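Local structure of hemin ABC transporter, periplasmic hemin-binding protein HutB (5KHL) at residues L33-T45 against P49-R61. The protein probably binds hemin in the periplasm of Vibrio cholerae and delivers it to an ABC transporter for uptake. Residues are numbered along the deposited sequence; the frame is centred on the assembly and turned at random.
Sequences LGAEQQLVAVDVT and PSSLNLPTVGYHR
Leu54 sends its two methyls into different surroundings along residues 39-42. CD1 meets Leu39 CD1 at 3.9 Å and Val42 CG1 at 3.7 Å, while CD2 lies against the backbone from Leu39 O to Ala41 N; a branched leucine can fill both places. With CG beside its own backbone N (chi1 -75°), Leu54 brings this fork up to the strand, crossing both partner side chains at about a right angle. Ala41 is small enough for Pro55 CG and Val57 CG2 to close on its CB. Next to this packing, Val42 N donates to Pro55 O (3.1 Å), a nearly straight bond (N-H...O 162°). Val44 N donates to Gly58 O at 2.9 Å, and Val44 CG2 sits over the centre of the Tyr59 ring, a CH-pi contact 3.5 Å from the centroid. Glycine suits position 58, where a CB would jam against Val57 O. Around Val44, Asp43 OD2 accepts from Thr45 N, an Asx turn, while Thr45 OG1 accepts from Ser24 N at the start of helix 24-32. Leu39 packs on that helix and on strand 19-21. The loop leading to helix 65-69 thus follows the edge strand of the parallel sheet in one lobe of this two-lobed periplasmic binding protein.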
ATOM      1  N   LEU A  33      -2.609   2.079 -16.674  1.00 53.30           N
ATOM      2  CA  LEU A  33      -3.214   2.945 -17.689  1.00 51.57           C
ATOM      3  C   LEU A  33      -2.449   2.844 -19.013  1.00 53.08           C
ATOM      4  O   LEU A  33      -2.701   3.595 -19.957  1.00 58.46           O
ATOM      5  CB  LEU A  33      -3.256   4.389 -17.180  1.00 49.24           C
ATOM      6  CG  LEU A  33      -4.174   4.631 -15.976  1.00 47.03           C
ATOM      7  CD1 LEU A  33      -3.789   5.870 -15.168  1.00 42.87           C
ATOM      8  CD2 LEU A  33      -5.610   4.730 -16.435  1.00 47.30           C
ATOM      9  N   GLY A  34      -1.506   1.908 -19.064  1.00 48.17           N
ATOM     10  CA  GLY A  34      -0.742   1.641 -20.266  1.00 52.24           C
ATOM     11  C   GLY A  34       0.331   2.656 -20.603  1.00 57.56           C
ATOM     12  O   GLY A  34       0.804   2.692 -21.739  1.00 60.57           O
ATOM     13  N   ALA A  35       0.749   3.460 -19.629  1.00 47.05           N
ATOM     14  CA  ALA A  35       1.660   4.567 -19.930  1.00 56.33           C
ATOM     15  C   ALA A  35       3.080   4.345 -19.428  1.00 52.24           C
ATOM     16  O   ALA A  35       3.768   5.304 -19.089  1.00 58.87           O
ATOM     17  CB  ALA A  35       1.114   5.878 -19.359  1.00 52.08           C
ATOM     18  N   GLU A  36       3.537   3.096 -19.393  1.00 53.68           N
ATOM     19  CA  GLU A  36       4.892   2.826 -18.905  1.00 54.45           C
ATOM     20  C   GLU A  36       6.000   3.438 -19.778  1.00 46.62           C
ATOM     21  O   GLU A  36       7.075   3.707 -19.292  1.00 44.74           O
ATOM     22  CB  GLU A  36       5.131   1.318 -18.757  1.00 56.02           C
ATOM     23  CG  GLU A  36       4.708   0.495 -19.946  1.00 64.44           C
ATOM     24  CD  GLU A  36       5.121  -0.962 -19.814  1.00 78.14           C
ATOM     25  OE1 GLU A  36       5.959  -1.270 -18.942  1.00 68.24           O
ATOM     26  OE2 GLU A  36       4.607  -1.800 -20.589  1.00 95.18           O
ATOM     27  N   GLN A  37       5.732   3.686 -21.056  1.00 66.62           N
ATOM     28  CA  GLN A  37       6.755   4.250 -21.953  1.00 65.99           C
ATOM     29  C   GLN A  37       7.080   5.697 -21.585  1.00 68.65           C
ATOM     30  O   GLN A  37       8.064   6.254 -22.066  1.00 73.13           O
ATOM     31  CB  GLN A  37       6.307   4.164 -23.421  1.00 62.69           C
ATOM     32  CG  GLN A  37       5.046   4.955 -23.746  1.00 93.24           C
ATOM     33  CD  GLN A  37       3.775   4.323 -23.174  1.00 93.52           C
ATOM     34  OE1 GLN A  37       3.795   3.183 -22.706  1.00 91.97           O
ATOM     35  NE2 GLN A  37       2.666   5.068 -23.207  1.00 92.37           N
ATOM     36  N   GLN A  38       6.254   6.292 -20.725  1.00 69.08           N
ATOM     37  CA  GLN A  38       6.446   7.667 -20.264  1.00 59.45           C
ATOM     38  C   GLN A  38       7.382   7.777 -19.059  1.00 57.09           C
ATOM     39  O   GLN A  38       7.918   8.848 -18.783  1.00 49.11           O
ATOM     40  CB  GLN A  38       5.095   8.295 -19.923  1.00 56.72           C
ATOM     41  CG  GLN A  38       4.145   8.346 -21.099  1.00 64.24           C
ATOM     42  CD  GLN A  38       2.857   9.080 -20.766  1.00 68.55           C
ATOM     43  OE1 GLN A  38       2.800   9.849 -19.806  1.00 67.61           O
ATOM     44  NE2 GLN A  38       1.817   8.841 -21.555  1.00 69.99           N
ATOM     45  N   LEU A  39       7.557   6.673 -18.334  1.00 51.29           N
ATOM     46  CA  LEU A  39       8.482   6.628 -17.212  1.00 47.18           C
ATOM     47  C   LEU A  39       9.929   6.742 -17.701  1.00 52.00           C
ATOM     48  O   LEU A  39      10.311   6.107 -18.680  1.00 46.40           O
ATOM     49  CB  LEU A  39       8.314   5.332 -16.406  1.00 42.84           C
ATOM     50  CG  LEU A  39       7.067   5.121 -15.544  1.00 42.29           C
ATOM     51  CD1 LEU A  39       7.015   3.678 -15.080  1.00 37.96           C
ATOM     52  CD2 LEU A  39       7.099   6.042 -14.357  1.00 43.19           C
ATOM     53  N   VAL A  40      10.708   7.567 -17.011  1.00 46.48           N
ATOM     54  CA  VAL A  40      12.154   7.617 -17.199  1.00 51.13           C
ATOM     55  C   VAL A  40      12.865   7.119 -15.954  1.00 40.50           C
ATOM     56  O   VAL A  40      14.032   6.793 -16.002  1.00 54.10           O
ATOM     57  CB  VAL A  40      12.658   9.037 -17.517  1.00 54.93           C
ATOM     58  CG1 VAL A  40      12.080   9.508 -18.828  1.00 51.02           C
ATOM     59  CG2 VAL A  40      12.316  10.000 -16.382  1.00 46.19           C
ATOM     60  N   ALA A  41      12.144   7.054 -14.840  1.00 57.32           N
ATOM     61  CA  ALA A  41      12.721   6.615 -13.574  1.00 47.60           C
ATOM     62  C   ALA A  41      11.626   6.389 -12.543  1.00 38.07           C
ATOM     63  O   ALA A  41      10.573   6.987 -12.612  1.00 44.79           O
ATOM     64  CB  ALA A  41      13.722   7.641 -13.065  1.00 40.91           C
ATOM     65  N   VAL A  42      11.906   5.538 -11.569  1.00 40.74           N
ATOM     66  CA  VAL A  42      10.964   5.195 -10.516  1.00 42.03           C
ATOM     67  C   VAL A  42      11.696   5.248  -9.184  1.00 47.60           C
ATOM     68  O   VAL A  42      12.904   5.407  -9.151  1.00 47.84           O
ATOM     69  CB  VAL A  42      10.349   3.790 -10.717  1.00 38.21           C
ATOM     70  CG1 VAL A  42       9.846   3.638 -12.129  1.00 32.98           C
ATOM     71  CG2 VAL A  42      11.365   2.695 -10.418  1.00 32.16           C
ATOM     72  N   ASP A  43      10.968   5.113  -8.083  1.00 47.87           N
ATOM     73  CA  ASP A  43      11.589   5.171  -6.767  1.00 37.87           C
ATOM     74  C   ASP A  43      11.943   3.755  -6.323  1.00 32.08           C
ATOM     75  O   ASP A  43      11.626   2.810  -7.025  1.00 47.90           O
ATOM     76  CB  ASP A  43      10.651   5.836  -5.766  1.00 31.73           C
ATOM     77  CG  ASP A  43       9.473   4.951  -5.427  1.00 41.27           C
ATOM     78  OD1 ASP A  43       8.642   4.718  -6.320  1.00 37.11           O
ATOM     79  OD2 ASP A  43       9.386   4.472  -4.287  1.00 33.83           O
ATOM     80  N   VAL A  44      12.579   3.600  -5.165  1.00 38.01           N
ATOM     81  CA  VAL A  44      12.988   2.272  -4.703  1.00 57.15           C
ATOM     82  C   VAL A  44      11.810   1.319  -4.478  1.00 57.04           C
ATOM     83  O   VAL A  44      11.938   0.114  -4.734  1.00 58.58           O
ATOM     84  CB  VAL A  44      13.802   2.340  -3.394  1.00 59.91           C
ATOM     85  CG1 VAL A  44      15.159   2.990  -3.644  1.00 65.37           C
ATOM     86  CG2 VAL A  44      13.025   3.087  -2.315  1.00 63.48           C
ATOM     87  N   THR A  45      10.676   1.853  -4.008  1.00 40.69           N
ATOM     88  CA  THR A  45       9.493   1.032  -3.684  1.00 43.00           C
ATOM     89  C   THR A  45       8.689   0.612  -4.916  1.00 41.55           C
ATOM     90  O   THR A  45       7.802  -0.228  -4.814  1.00 43.11           O
ATOM     91  CB  THR A  45       8.488   1.757  -2.698  1.00 39.36           C
ATOM     92  OG1 THR A  45       7.797   2.828  -3.363  1.00 41.84           O
ATOM     93  CG2 THR A  45       9.189   2.305  -1.488  1.00 34.30           C
ATOM     94  N   PRO A  49       9.016  -3.713 -14.901  1.00 60.45           N
ATOM     95  CA  PRO A  49       9.686  -4.890 -15.473  1.00 60.42           C
ATOM     96  C   PRO A  49      11.172  -4.644 -15.712  1.00 64.45           C
ATOM     97  O   PRO A  49      11.567  -3.558 -16.141  1.00 48.51           O
ATOM     98  CB  PRO A  49       8.945  -5.118 -16.791  1.00 60.17           C
ATOM     99  CG  PRO A  49       8.316  -3.804 -17.119  1.00 54.43           C
ATOM    100  CD  PRO A  49       8.038  -3.108 -15.819  1.00 56.15           C
ATOM    101  N   SER A  50      11.978  -5.657 -15.412  1.00 72.47           N
ATOM    102  CA  SER A  50      13.428  -5.612 -15.598  1.00 64.77           C
ATOM    103  C   SER A  50      13.783  -5.055 -16.963  1.00 53.02           C
ATOM    104  O   SER A  50      14.699  -4.259 -17.095  1.00 52.33           O
ATOM    105  CB  SER A  50      14.025  -7.008 -15.445  1.00 70.15           C
ATOM    106  OG  SER A  50      13.643  -7.595 -14.218  1.00 71.57           O
ATOM    107  N   SER A  51      13.011  -5.456 -17.962  1.00 51.43           N
ATOM    108  CA  SER A  51      13.235  -5.076 -19.352  1.00 54.94           C
ATOM    109  C   SER A  51      13.356  -3.566 -19.608  1.00 52.62           C
ATOM    110  O   SER A  51      14.018  -3.140 -20.556  1.00 56.20           O
ATOM    111  CB  SER A  51      12.105  -5.653 -20.218  1.00 58.55           C
ATOM    112  OG  SER A  51      11.024  -6.111 -19.423  1.00 56.34           O
ATOM    113  N   LEU A  52      12.719  -2.762 -18.766  1.00 60.59           N
ATOM    114  CA  LEU A  52      12.626  -1.320 -18.994  1.00 55.27           C
ATOM    115  C   LEU A  52      13.952  -0.613 -18.745  1.00 62.76           C
ATOM    116  O   LEU A  52      14.178   0.486 -19.257  1.00 52.03           O
ATOM    117  CB  LEU A  52      11.543  -0.726 -18.100  1.00 50.18           C
ATOM    118  CG  LEU A  52      10.302  -0.143 -18.777  1.00 58.33           C
ATOM    119  CD1 LEU A  52      10.095  -0.722 -20.166  1.00 61.70           C
ATOM    120  CD2 LEU A  52       9.071  -0.392 -17.917  1.00 46.34           C
ATOM    121  N   ASN A  53      14.813  -1.254 -17.953  1.00 48.18           N
ATOM    122  CA  ASN A  53      16.082  -0.674 -17.526  1.00 50.15           C
ATOM    123  C   ASN A  53      15.900   0.717 -16.896  1.00 52.75           C
ATOM    124  O   ASN A  53      16.700   1.628 -17.131  1.00 46.16           O
ATOM    125  CB  ASN A  53      17.065  -0.608 -18.709  1.00 51.55           C
ATOM    126  CG  ASN A  53      17.489  -1.995 -19.205  1.00 55.56           C
ATOM    127  OD1 ASN A  53      17.449  -2.973 -18.465  1.00 55.03           O
ATOM    128  ND2 ASN A  53      17.903  -2.075 -20.468  1.00 60.30           N
ATOM    129  N   LEU A  54      14.841   0.882 -16.104  1.00 51.91           N
ATOM    130  CA  LEU A  54      14.569   2.188 -15.512  1.00 51.75           C
ATOM    131  C   LEU A  54      15.515   2.451 -14.344  1.00 43.54           C
ATOM    132  O   LEU A  54      15.720   1.595 -13.509  1.00 52.71           O
ATOM    133  CB  LEU A  54      13.118   2.296 -15.055  1.00 40.82           C
ATOM    134  CG  LEU A  54      12.040   2.486 -16.133  1.00 54.16           C
ATOM    135  CD1 LEU A  54      10.653   2.298 -15.530  1.00 46.37           C
ATOM    136  CD2 LEU A  54      12.142   3.865 -16.778  1.00 52.57           C
ATOM    137  N   PRO A  55      16.117   3.638 -14.302  1.00 43.31           N
ATOM    138  CA  PRO A  55      16.914   4.011 -13.134  1.00 37.60           C
ATOM    139  C   PRO A  55      16.029   4.233 -11.911  1.00 62.20           C
ATOM    140  O   PRO A  55      14.835   4.591 -12.052  1.00 34.23           O
ATOM    141  CB  PRO A  55      17.587   5.312 -13.568  1.00 38.95           C
ATOM    142  CG  PRO A  55      16.693   5.877 -14.591  1.00 39.97           C
ATOM    143  CD  PRO A  55      16.098   4.706 -15.320  1.00 47.99           C
ATOM    144  N   THR A  56      16.602   3.991 -10.733  1.00 38.81           N
ATOM    145  CA  THR A  56      15.910   4.292  -9.497  1.00 53.32           C
ATOM    146  C   THR A  56      16.343   5.664  -9.072  1.00 59.11           C
ATOM    147  O   THR A  56      17.208   6.275  -9.678  1.00 66.67           O
ATOM    148  CB  THR A  56      16.174   3.288  -8.370  1.00 47.94           C
ATOM    149  OG1 THR A  56      17.574   2.999  -8.273  1.00 45.98           O
ATOM    150  CG2 THR A  56      15.408   2.014  -8.635  1.00 55.93           C
ATOM    151  N   VAL A  57      15.741   6.143  -8.011  1.00 51.26           N
ATOM    152  CA  VAL A  57      15.771   7.550  -7.748  1.00 49.46           C
ATOM    153  C   VAL A  57      15.838   7.643  -6.232  1.00 49.14           C
ATOM    154  O   VAL A  57      15.965   8.713  -5.644  1.00 47.82           O
ATOM    155  CB  VAL A  57      14.544   8.208  -8.452  1.00 45.05           C
ATOM    156  CG1 VAL A  57      13.756   9.140  -7.561  1.00 48.51           C
ATOM    157  CG2 VAL A  57      14.956   8.846  -9.786  1.00 32.46           C
ATOM    158  N   GLY A  58      15.852   6.462  -5.625  1.00 37.88           N
ATOM    159  CA  GLY A  58      16.047   6.344  -4.204  1.00 42.96           C
ATOM    160  C   GLY A  58      14.715   6.456  -3.484  1.00 44.24           C
ATOM    161  O   GLY A  58      13.675   6.040  -3.987  1.00 41.41           O
ATOM    162  N   TYR A  59      14.766   7.023  -2.293  1.00 40.15           N
ATOM    163  CA  TYR A  59      13.609   7.137  -1.423  1.00 46.84           C
ATOM    164  C   TYR A  59      12.990   8.515  -1.595  1.00 41.51           C
ATOM    165  O   TYR A  59      13.697   9.523  -1.543  1.00 38.69           O
ATOM    166  CB  TYR A  59      14.013   6.886   0.032  1.00 46.03           C
ATOM    167  CG  TYR A  59      14.380   5.440   0.291  1.00 57.62           C
ATOM    168  CD1 TYR A  59      13.685   4.680   1.225  1.00 67.63           C
ATOM    169  CD2 TYR A  59      15.415   4.827  -0.407  1.00 56.73           C
ATOM    170  CE1 TYR A  59      14.019   3.357   1.460  1.00 62.89           C
ATOM    171  CE2 TYR A  59      15.746   3.516  -0.184  1.00 55.56           C
ATOM    172  CZ  TYR A  59      15.048   2.782   0.750  1.00 61.34           C
ATOM    173  OH  TYR A  59      15.383   1.467   0.973  1.00 63.00           O
ATOM    174  N   HIS A  60      11.673   8.553  -1.805  1.00 35.96           N
ATOM    175  CA  HIS A  60      11.007   9.791  -2.207  1.00 36.35           C
ATOM    176  C   HIS A  60      11.108  10.866  -1.128  1.00 39.88           C
ATOM    177  O   HIS A  60      10.868  12.043  -1.398  1.00 47.91           O
ATOM    178  CB  HIS A  60       9.542   9.532  -2.570  1.00 44.32           C
ATOM    179  CG  HIS A  60       8.723   8.978  -1.448  1.00 51.13           C
ATOM    180  ND1 HIS A  60       8.506   7.625  -1.285  1.00 53.94           N
ATOM    181  CD2 HIS A  60       8.059   9.585  -0.437  1.00 52.28           C
ATOM    182  CE1 HIS A  60       7.751   7.427  -0.223  1.00 42.91           C
ATOM    183  NE2 HIS A  60       7.466   8.604   0.314  1.00 43.61           N
ATOM    184  N   ARG A  61      11.484  10.464   0.085  1.00 45.43           N
ATOM    185  CA  ARG A  61      11.732  11.414   1.165  1.00 55.30           C
ATOM    186  C   ARG A  61      13.130  12.028   1.070  1.00 56.93           C
ATOM    187  O   ARG A  61      13.473  12.929   1.823  1.00 60.61           O
ATOM    188  CB  ARG A  61      11.568  10.737   2.522  1.00 57.17           C
ATOM    189  CG  ARG A  61      10.167  10.712   3.052  1.00 65.04           C
ATOM    190  CD  ARG A  61      10.112   9.887   4.326  1.00 74.27           C
ATOM    191  NE  ARG A  61       9.492   8.583   4.095  1.00 81.34           N
ATOM    192  CZ  ARG A  61       8.184   8.353   4.180  1.00 80.87           C
ATOM    193  NH1 ARG A  61       7.364   9.343   4.501  1.00 80.30           N
ATOM    194  NH2 ARG A  61       7.697   7.137   3.957  1.00 77.91           N
TER